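Hemolysin-like protein containing CBS domains (Oenococcus oeni, PDB 3OCO) is of unknown function but belongs to a membrane-protein family generally assigned FAD binding, this chain being its soluble portion with two CBS domains. Local coordinates at residues 34-39 with 57-62; 70-75 with 91-96. All blocks are in the same frame, centred on the assembly; numbering follows the deposited sequence. Where two conformers were deposited one is given.

Interaction 1: residues 34-39 with 57-62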
ATOM      1  N   VAL A  34       1.762  -8.516 -15.128  1.00 37.27           N
ATOM      2  CA  VAL A  34       1.333  -7.367 -15.908  1.00 29.55           C
ATOM      3  C   VAL A  34      -0.055  -7.558 -16.513  1.00 23.64           C
ATOM      4  O   VAL A  34      -0.577  -8.670 -16.564  1.00 28.38           O
ATOM      5  CB  VAL A  34       2.349  -7.057 -17.027  1.00 36.29           C
ATOM      6  CG1 VAL A  34       3.749  -6.921 -16.435  1.00 31.01           C
ATOM      7  CG2 VAL A  34       2.322  -8.143 -18.089  1.00 26.93           C
ATOM      8  N   VAL A  35      -0.668  -6.453 -16.920  1.00 22.21           N
ATOM      9  CA  VAL A  35      -1.838  -6.502 -17.791  1.00 30.96           C
ATOM     10  C   VAL A  35      -1.542  -5.714 -19.071  1.00 23.88           C
ATOM     11  O   VAL A  35      -0.685  -4.833 -19.084  1.00 34.03           O
ATOM     12  CB  VAL A  35      -3.081  -5.901 -17.117  1.00 30.12           C
ATOM     13  CG1 VAL A  35      -3.497  -6.751 -15.944  1.00 38.00           C
ATOM     14  CG2 VAL A  35      -2.793  -4.484 -16.676  1.00 20.73           C
ATOM     15  N   ASP A  36      -2.272  -6.013 -20.129  1.00 21.96           N
ATOM     16  CA  ASP A  36      -2.024  -5.403 -21.433  1.00 36.56           C
ATOM     17  C   ASP A  36      -2.973  -4.231 -21.716  1.00 34.46           C
ATOM     18  O   ASP A  36      -4.133  -4.248 -21.300  1.00 25.40           O
ATOM     19  CB  ASP A  36      -2.144  -6.461 -22.538  1.00 38.55           C
ATOM     20  CG  ASP A  36      -1.754  -5.923 -23.906  1.00 38.62           C
ATOM     21  OD1 ASP A  36      -0.590  -5.496 -24.049  1.00 37.03           O
ATOM     22  OD2 ASP A  36      -2.606  -5.921 -24.831  1.00 33.98           O
ATOM     23  N   VAL A  37      -2.479  -3.224 -22.436  1.00 23.32           N
ATOM     24  CA  VAL A  37      -3.267  -2.031 -22.736  1.00 23.67           C
ATOM     25  C   VAL A  37      -4.589  -2.361 -23.453  1.00 26.77           C
ATOM     26  O   VAL A  37      -5.535  -1.573 -23.428  1.00 31.30           O
ATOM     27  CB  VAL A  37      -2.456  -1.024 -23.572  1.00 36.91           C
ATOM     28  CG1 VAL A  37      -2.078  -1.626 -24.940  1.00 39.20           C
ATOM     29  CG2 VAL A  37      -3.225   0.263 -23.745  1.00 42.43           C
ATOM     30  N   ASP A  38      -4.659  -3.534 -24.075  1.00 25.64           N
ATOM     31  CA  ASP A  38      -5.850  -3.929 -24.821  1.00 33.78           C
ATOM     32  C   ASP A  38      -6.697  -4.983 -24.117  1.00 35.16           C
ATOM     33  O   ASP A  38      -7.657  -5.505 -24.688  1.00 33.02           O
ATOM     34  CB  ASP A  38      -5.468  -4.440 -26.201  1.00 40.00           C
ATOM     35  CG  ASP A  38      -5.390  -3.332 -27.231  1.00 52.71           C
ATOM     36  OD1 ASP A  38      -5.513  -2.142 -26.860  1.00 47.59           O
ATOM     37  OD2 ASP A  38      -5.205  -3.663 -28.418  1.00 63.47           O
ATOM     38  N   GLU A  39      -6.333  -5.326 -22.890  1.00 36.50           N
ATOM     39  CA  GLU A  39      -7.202  -6.185 -22.102  1.00 32.24           C
ATOM     40  C   GLU A  39      -8.329  -5.338 -21.545  1.00 30.85           C
ATOM     41  O   GLU A  39      -8.213  -4.114 -21.453  1.00 31.78           O
ATOM     42  CB  GLU A  39      -6.432  -6.907 -21.005  1.00 40.39           C
ATOM     43  CG  GLU A  39      -6.351  -8.407 -21.251  1.00 54.63           C
ATOM     44  CD  GLU A  39      -4.943  -8.955 -21.101  1.00 66.73           C
ATOM     45  OE1 GLU A  39      -4.202  -8.479 -20.210  1.00 62.75           O
ATOM     46  OE2 GLU A  39      -4.580  -9.869 -21.875  1.00 74.00           O
ATOM     47  N   PRO A  57       1.691  -3.160 -13.670  1.00 40.09           N
ATOM     48  CA  PRO A  57       2.311  -2.616 -14.877  1.00 33.63           C
ATOM     49  C   PRO A  57       1.483  -2.997 -16.096  1.00 25.53           C
ATOM     50  O   PRO A  57       1.026  -4.157 -16.211  1.00 22.61           O
ATOM     51  CB  PRO A  57       3.649  -3.344 -14.927  1.00 38.09           C
ATOM     52  CG  PRO A  57       3.911  -3.754 -13.518  1.00 37.36           C
ATOM     53  CD  PRO A  57       2.581  -4.089 -12.956  1.00 35.29           C
ATOM     54  N   VAL A  58       1.233  -2.013 -16.956  1.00 17.58           N
ATOM     55  CA  VAL A  58       0.526  -2.218 -18.213  0.60 22.35           C
ATOM     56  C   VAL A  58       1.529  -2.325 -19.382  1.00 31.82           C
ATOM     57  O   VAL A  58       2.331  -1.422 -19.575  1.00 33.40           O
ATOM     58  CB  VAL A  58      -0.447  -1.051 -18.482  0.60 23.92           C
ATOM     59  CG1 VAL A  58      -1.028  -1.144 -19.886  0.60 27.73           C
ATOM     60  CG2 VAL A  58      -1.558  -1.018 -17.427  0.60 21.07           C
ATOM     61  N   THR A  59       1.483  -3.420 -20.145  1.00 29.96           N
ATOM     62  CA  THR A  59       2.374  -3.607 -21.290  1.00 35.37           C
ATOM     63  C   THR A  59       1.731  -3.136 -22.587  1.00 38.16           C
ATOM     64  O   THR A  59       0.510  -3.159 -22.739  1.00 48.69           O
ATOM     65  CB  THR A  59       2.781  -5.092 -21.485  1.00 29.02           C
ATOM     66  OG1 THR A  59       1.644  -5.872 -21.868  1.00 30.84           O
ATOM     67  CG2 THR A  59       3.357  -5.673 -20.224  1.00 30.40           C
ATOM     68  N   ALA A  60       2.556  -2.690 -23.519  1.00 39.26           N
ATOM     69  CA  ALA A  60       2.113  -2.522 -24.903  1.00 43.99           C
ATOM     70  C   ALA A  60       2.403  -3.809 -25.661  1.00 39.09           C
ATOM     71  O   ALA A  60       3.420  -4.460 -25.418  1.00 38.29           O
ATOM     72  CB  ALA A  60       2.830  -1.342 -25.569  1.00 41.33           C
ATOM     73  N   ASP A  61       1.505  -4.195 -26.558  1.00 37.16           N
ATOM     74  CA  ASP A  61       1.790  -5.305 -27.463  1.00 40.47           C
ATOM     75  C   ASP A  61       2.066  -6.613 -26.722  1.00 41.62           C
ATOM     76  O   ASP A  61       2.723  -7.507 -27.250  1.00 41.97           O
ATOM     77  CB  ASP A  61       2.984  -4.951 -28.367  1.00 53.10           C
ATOM     78  CG  ASP A  61       2.683  -3.785 -29.323  1.00 61.89           C
ATOM     79  OD1 ASP A  61       1.599  -3.786 -29.949  1.00 66.21           O
ATOM     80  OD2 ASP A  61       3.531  -2.875 -29.458  1.00 57.29           O
ATOM     81  N   ASN A  62       1.568  -6.711 -25.490  1.00 47.47           N
ATOM     82  CA  ASN A  62       1.773  -7.893 -24.656  1.00 41.00           C
ATOM     83  C   ASN A  62       3.243  -8.184 -24.391  1.00 38.80           C
ATOM     84  O   ASN A  62       3.628  -9.325 -24.128  1.00 42.06           O
ATOM     85  CB  ASN A  62       1.097  -9.116 -25.280  1.00 43.85           C
ATOM     86  CG  ASN A  62      -0.372  -9.209 -24.923  1.00 54.74           C
ATOM     87  OD1 ASN A  62      -0.736  -9.346 -23.746  1.00 56.67           O
ATOM     88  ND2 ASN A  62      -1.228  -9.132 -25.936  1.00 51.16           N
TER
HETATM   89  O   HOH W   1      -4.278  -7.716 -25.319  1.00 39.92           O
HETATM   90  O   HOH W   2      -1.717  -4.365 -27.600  1.00 58.45           O
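The carboxylate of D36 reaches across to the far end of 57-62, where D36 OD1 accepts the backbone N-H of N62 at 2.9 Å, met from well above the carboxylate plane. Here strands 35-36 and 55-60 pair in parallel, joined through helix 41-51 in a beta-alpha-beta unit, as in CBS domains. The ladder consists of V35 N to P57 O (2.9 Å), T59 N to V35 O (2.8 Å) and V37 N to T59 O (3.0 Å). Because CG of D36 is anti to the backbone N (chi1 -174°), the acid extends past T59 to N62, whose amide stacks on it with the planes only 19° apart. OD2 takes the N-H of D38, making an Asx turn, and receives water 1, which also meets N62 ND2 weakly. An aspartate suits this spot: one short acid serves both its own turn and the neighbouring one. E39 folds back in turn, OE1 accepting D36 N. Beta-branched residues fit the extended strands. V35 and V58 meet on one apolar face through their CG2 methyls, while D36 and T59, also buried, share the other. Just before the strand V34 CG2 presses tightly on T59 CG2, 3.4 Å away.

Interaction 2: residues 70-75 with 91-96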
ATOM      1  N   TYR A  70       0.754   2.039 -15.375  1.00 32.90           N
ATOM      2  CA  TYR A  70       0.205   1.044 -14.452  1.00 23.01           C
ATOM      3  C   TYR A  70      -1.286   1.158 -14.314  1.00 23.17           C
ATOM      4  O   TYR A  70      -1.853   2.227 -14.572  1.00 22.12           O
ATOM      5  CB  TYR A  70       0.861   1.112 -13.073  1.00 21.67           C
ATOM      6  CG  TYR A  70       0.336   2.211 -12.171  1.00 31.39           C
ATOM      7  CD1 TYR A  70      -0.577   1.935 -11.146  1.00 31.90           C
ATOM      8  CD2 TYR A  70       0.767   3.518 -12.327  1.00 32.46           C
ATOM      9  CE1 TYR A  70      -1.052   2.951 -10.310  1.00 22.54           C
ATOM     10  CE2 TYR A  70       0.306   4.533 -11.505  1.00 35.34           C
ATOM     11  CZ  TYR A  70      -0.604   4.250 -10.500  1.00 34.33           C
ATOM     12  OH  TYR A  70      -1.043   5.285  -9.701  1.00 42.12           O
ATOM     13  N   ALA A  71      -1.911   0.040 -13.924  1.00 21.46           N
ATOM     14  CA  ALA A  71      -3.332   0.018 -13.539  1.00 29.22           C
ATOM     15  C   ALA A  71      -3.538  -0.216 -12.027  1.00 32.66           C
ATOM     16  O   ALA A  71      -2.958  -1.126 -11.429  1.00 28.21           O
ATOM     17  CB  ALA A  71      -4.094  -1.009 -14.344  1.00 24.48           C
ATOM     18  N   TYR A  72      -4.385   0.617 -11.435  1.00 32.21           N
ATOM     19  CA  TYR A  72      -4.603   0.669  -9.992  1.00 34.73           C
ATOM     20  C   TYR A  72      -5.840  -0.157  -9.595  1.00 31.23           C
ATOM     21  O   TYR A  72      -6.910   0.017 -10.173  1.00 32.65           O
ATOM     22  CB  TYR A  72      -4.748   2.152  -9.616  1.00 35.07           C
ATOM     23  CG  TYR A  72      -4.939   2.506  -8.148  1.00 26.59           C
ATOM     24  CD1 TYR A  72      -4.416   1.723  -7.123  1.00 29.74           C
ATOM     25  CD2 TYR A  72      -5.598   3.676  -7.802  1.00 25.27           C
ATOM     26  CE1 TYR A  72      -4.596   2.083  -5.769  1.00 26.55           C
ATOM     27  CE2 TYR A  72      -5.766   4.054  -6.484  1.00 32.53           C
ATOM     28  CZ  TYR A  72      -5.272   3.259  -5.470  1.00 37.66           C
ATOM     29  OH  TYR A  72      -5.468   3.667  -4.162  1.00 45.94           O
ATOM     30  N   ASN A  73      -5.691  -1.077  -8.638  1.00 28.68           N
ATOM     31  CA  ASN A  73      -6.826  -1.931  -8.222  1.00 23.83           C
ATOM     32  C   ASN A  73      -8.139  -1.167  -7.985  1.00 27.38           C
ATOM     33  O   ASN A  73      -9.190  -1.542  -8.525  1.00 25.39           O
ATOM     34  CB  ASN A  73      -6.485  -2.875  -7.045  1.00 19.93           C
ATOM     35  CG  ASN A  73      -6.044  -2.136  -5.747  1.00 31.68           C
ATOM     36  OD1 ASN A  73      -6.033  -0.906  -5.654  1.00 23.05           O
ATOM     37  ND2 ASN A  73      -5.683  -2.919  -4.745  1.00 37.33           N
ATOM     38  N   TYR A  74      -8.067  -0.082  -7.212  1.00 17.96           N
ATOM     39  CA  TYR A  74      -9.220   0.810  -7.020  1.00 27.42           C
ATOM     40  C   TYR A  74      -9.917   1.179  -8.327  1.00 35.02           C
ATOM     41  O   TYR A  74     -11.154   1.148  -8.413  1.00 32.53           O
ATOM     42  CB  TYR A  74      -8.796   2.095  -6.318  1.00 22.21           C
ATOM     43  CG  TYR A  74      -9.908   3.111  -6.128  1.00 29.94           C
ATOM     44  CD1 TYR A  74     -10.886   2.935  -5.159  1.00 23.61           C
ATOM     45  CD2 TYR A  74      -9.948   4.267  -6.889  1.00 36.34           C
ATOM     46  CE1 TYR A  74     -11.883   3.876  -4.977  1.00 32.61           C
ATOM     47  CE2 TYR A  74     -10.936   5.211  -6.715  1.00 40.19           C
ATOM     48  CZ  TYR A  74     -11.906   5.014  -5.758  1.00 43.07           C
ATOM     49  OH  TYR A  74     -12.891   5.969  -5.587  1.00 39.76           O
ATOM     50  N   ASP A  75      -9.117   1.534  -9.334  1.00 28.09           N
ATOM     51  CA  ASP A  75      -9.637   1.989 -10.630  1.00 23.39           C
ATOM     52  C   ASP A  75     -10.349   0.868 -11.358  1.00 21.34           C
ATOM     53  O   ASP A  75     -11.405   1.075 -11.958  1.00 23.89           O
ATOM     54  CB  ASP A  75      -8.496   2.513 -11.515  1.00 26.77           C
ATOM     55  CG  ASP A  75      -8.007   3.892 -11.101  1.00 32.33           C
ATOM     56  OD1 ASP A  75      -8.795   4.660 -10.504  1.00 35.23           O
ATOM     57  OD2 ASP A  75      -6.830   4.211 -11.394  1.00 41.64           O
ATOM     58  N   ILE A  91      -8.183   3.433 -18.062  1.00 23.27           N
ATOM     59  CA  ILE A  91      -7.809   3.740 -16.670  1.00 30.27           C
ATOM     60  C   ILE A  91      -6.293   3.922 -16.387  1.00 44.37           C
ATOM     61  O   ILE A  91      -5.909   4.522 -15.392  1.00 41.41           O
ATOM     62  CB  ILE A  91      -8.378   2.697 -15.667  1.00 25.72           C
ATOM     63  CG1 ILE A  91      -7.797   1.304 -15.917  1.00 22.84           C
ATOM     64  CG2 ILE A  91      -9.911   2.667 -15.703  1.00 22.26           C
ATOM     65  CD1 ILE A  91      -8.213   0.302 -14.854  1.00 33.93           C
HETATM   66  N   MSE A  92      -5.443   3.397 -17.259  1.00 45.79           N
HETATM   67  CA  MSE A  92      -3.987   3.437 -17.072  1.00 31.93           C
HETATM   68  C   MSE A  92      -3.433   4.796 -16.627  1.00 26.58           C
HETATM   69  O   MSE A  92      -3.859   5.841 -17.119  1.00 34.63           O
HETATM   70  CB  MSE A  92      -3.348   3.029 -18.393  1.00 32.95           C
HETATM   71  CG  MSE A  92      -1.844   2.959 -18.435  1.00 43.07           C
HETATM   72 SE   MSE A  92      -1.318   2.517 -20.287  0.78 45.24          SE
HETATM   73  CE  MSE A  92      -1.395   4.319 -21.034  1.00 45.76           C
ATOM     74  N   ARG A  93      -2.468   4.792 -15.711  1.00 23.17           N
ATOM     75  CA  ARG A  93      -1.813   6.038 -15.306  1.00 29.15           C
ATOM     76  C   ARG A  93      -0.298   5.923 -15.401  1.00 32.26           C
ATOM     77  O   ARG A  93       0.226   4.818 -15.499  1.00 27.80           O
ATOM     78  CB  ARG A  93      -2.248   6.485 -13.898  1.00 41.34           C
ATOM     79  CG  ARG A  93      -2.701   5.372 -12.988  1.00 45.02           C
ATOM     80  CD  ARG A  93      -4.093   5.632 -12.432  1.00 51.86           C
ATOM     81  NE  ARG A  93      -4.072   6.379 -11.181  1.00 54.39           N
ATOM     82  CZ  ARG A  93      -5.139   6.953 -10.636  1.00 60.26           C
ATOM     83  NH1 ARG A  93      -5.031   7.621  -9.498  1.00 62.39           N
ATOM     84  NH2 ARG A  93      -6.317   6.871 -11.237  1.00 65.40           N
ATOM     85  N   ASP A  94       0.382   7.070 -15.363  1.00 42.86           N
ATOM     86  CA  ASP A  94       1.812   7.191 -15.712  1.00 51.51           C
ATOM     87  C   ASP A  94       2.792   6.496 -14.782  1.00 44.62           C
ATOM     88  O   ASP A  94       2.523   6.301 -13.605  1.00 43.77           O
ATOM     89  CB  ASP A  94       2.231   8.662 -15.769  1.00 55.32           C
ATOM     90  CG  ASP A  94       1.538   9.423 -16.862  1.00 65.51           C
ATOM     91  OD1 ASP A  94       0.920   8.772 -17.728  1.00 67.10           O
ATOM     92  OD2 ASP A  94       1.623  10.671 -16.855  1.00 69.00           O
ATOM     93  N   ILE A  95       3.954   6.157 -15.317  1.00 38.94           N
ATOM     94  CA  ILE A  95       5.045   5.698 -14.480  1.00 36.49           C
ATOM     95  C   ILE A  95       6.253   6.550 -14.729  1.00 43.48           C
ATOM     96  O   ILE A  95       6.217   7.465 -15.553  1.00 52.92           O
ATOM     97  CB  ILE A  95       5.375   4.226 -14.716  1.00 38.66           C
ATOM     98  CG1 ILE A  95       5.501   3.921 -16.215  1.00 46.17           C
ATOM     99  CG2 ILE A  95       4.286   3.366 -14.101  1.00 29.88           C
ATOM    100  CD1 ILE A  95       6.921   4.016 -16.781  1.00 46.66           C
ATOM    101  N   VAL A  96       7.316   6.277 -13.986  1.00 43.24           N
ATOM    102  CA  VAL A  96       8.610   6.861 -14.291  1.00 43.14           C
ATOM    103  C   VAL A  96       9.620   5.721 -14.497  1.00 46.49           C
ATOM    104  O   VAL A  96       9.536   4.671 -13.854  1.00 45.71           O
ATOM    105  CB  VAL A  96       9.056   7.864 -13.209  1.00 39.97           C
ATOM    106  CG1 VAL A  96       9.394   7.141 -11.909  1.00 31.74           C
ATOM    107  CG2 VAL A  96      10.239   8.683 -13.697  1.00 48.98           C
TER
HETATM  108  O   HOH W   3      -5.382   2.768 -12.969  1.00 30.19           O
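R93 lays its aliphatic part over one face of the Y70 ring and carries its charge onward to D75. The CH-pi contact is made by R93 CG, 3.7 Å from the Y70 ring centroid and 26° off the normal. Beyond it the chain bends at chi2 and chi3, and the guanidinium stands steeply to the ring, the two planes 72° apart. The bends direct R93 NH2 to D75 OD2, a salt bridge of 2.7 Å in which the carboxylate and guanidinium planes are 46° apart. The arginine therefore suits this place twice, with methylenes for the aromatic face and a charge for the acid. The Y72 ring comes up on one guanidinium face, its CD2 4.3 Å from R93 NH1. At the edge of the Y70 ring, in its plane, sits D94 O, 3.5 Å from Y70 CE2.

The backbones hold this in register through a single antiparallel bridge, a hydrogen-bonded pair in which Y70 N donates to R93 O (2.8 Å) and R93 N to Y70 O (2.9 Å). Water 3 extends the link: it accepts from Y72 N and donates to both D75 OD2 and I91 O, so the buried carboxylate oxygen has both a cation and a water. That company would probably keep D75 ionised. I91 CD1 packs on A71 CB and on the CB of D75.

The contact joins the loop before strand 96-99 to the point where strand 66-72 turns into helix 73-83, with Y72 at the N-cap position, and so probably ties the first CBS repeat to the second. D75 OD1 forms a second salt bridge, to R78 on that helix. I91 packs on helix 41-51 and I95 on strand 119-122, while Y72 OH is hydrogen-bonded to Q52 NE2 of the second subunit.

Both contacts build on one three-stranded sheet, in which strand 55-60 runs between 35-36 and 66-72. Interaction 1 pairs its parallel edge within a single CBS repeat; interaction 2 brings the segment leading to strand 96-99 against its other outer strand and so probably ties the two repeats together. They meet at V58, which in the conformer given packs against A71 and the selenomethionine M92. Each mixes buried and exposed residues, but interaction 2 lies nearer the centre of the chain, and its Y72 and Y74 reach the second subunit. Chemistry follows place: a parallel ladder and an acid gripped by backbone N-H groups in the first; a single antiparallel bridge, aromatic packing and an ion pair in the second.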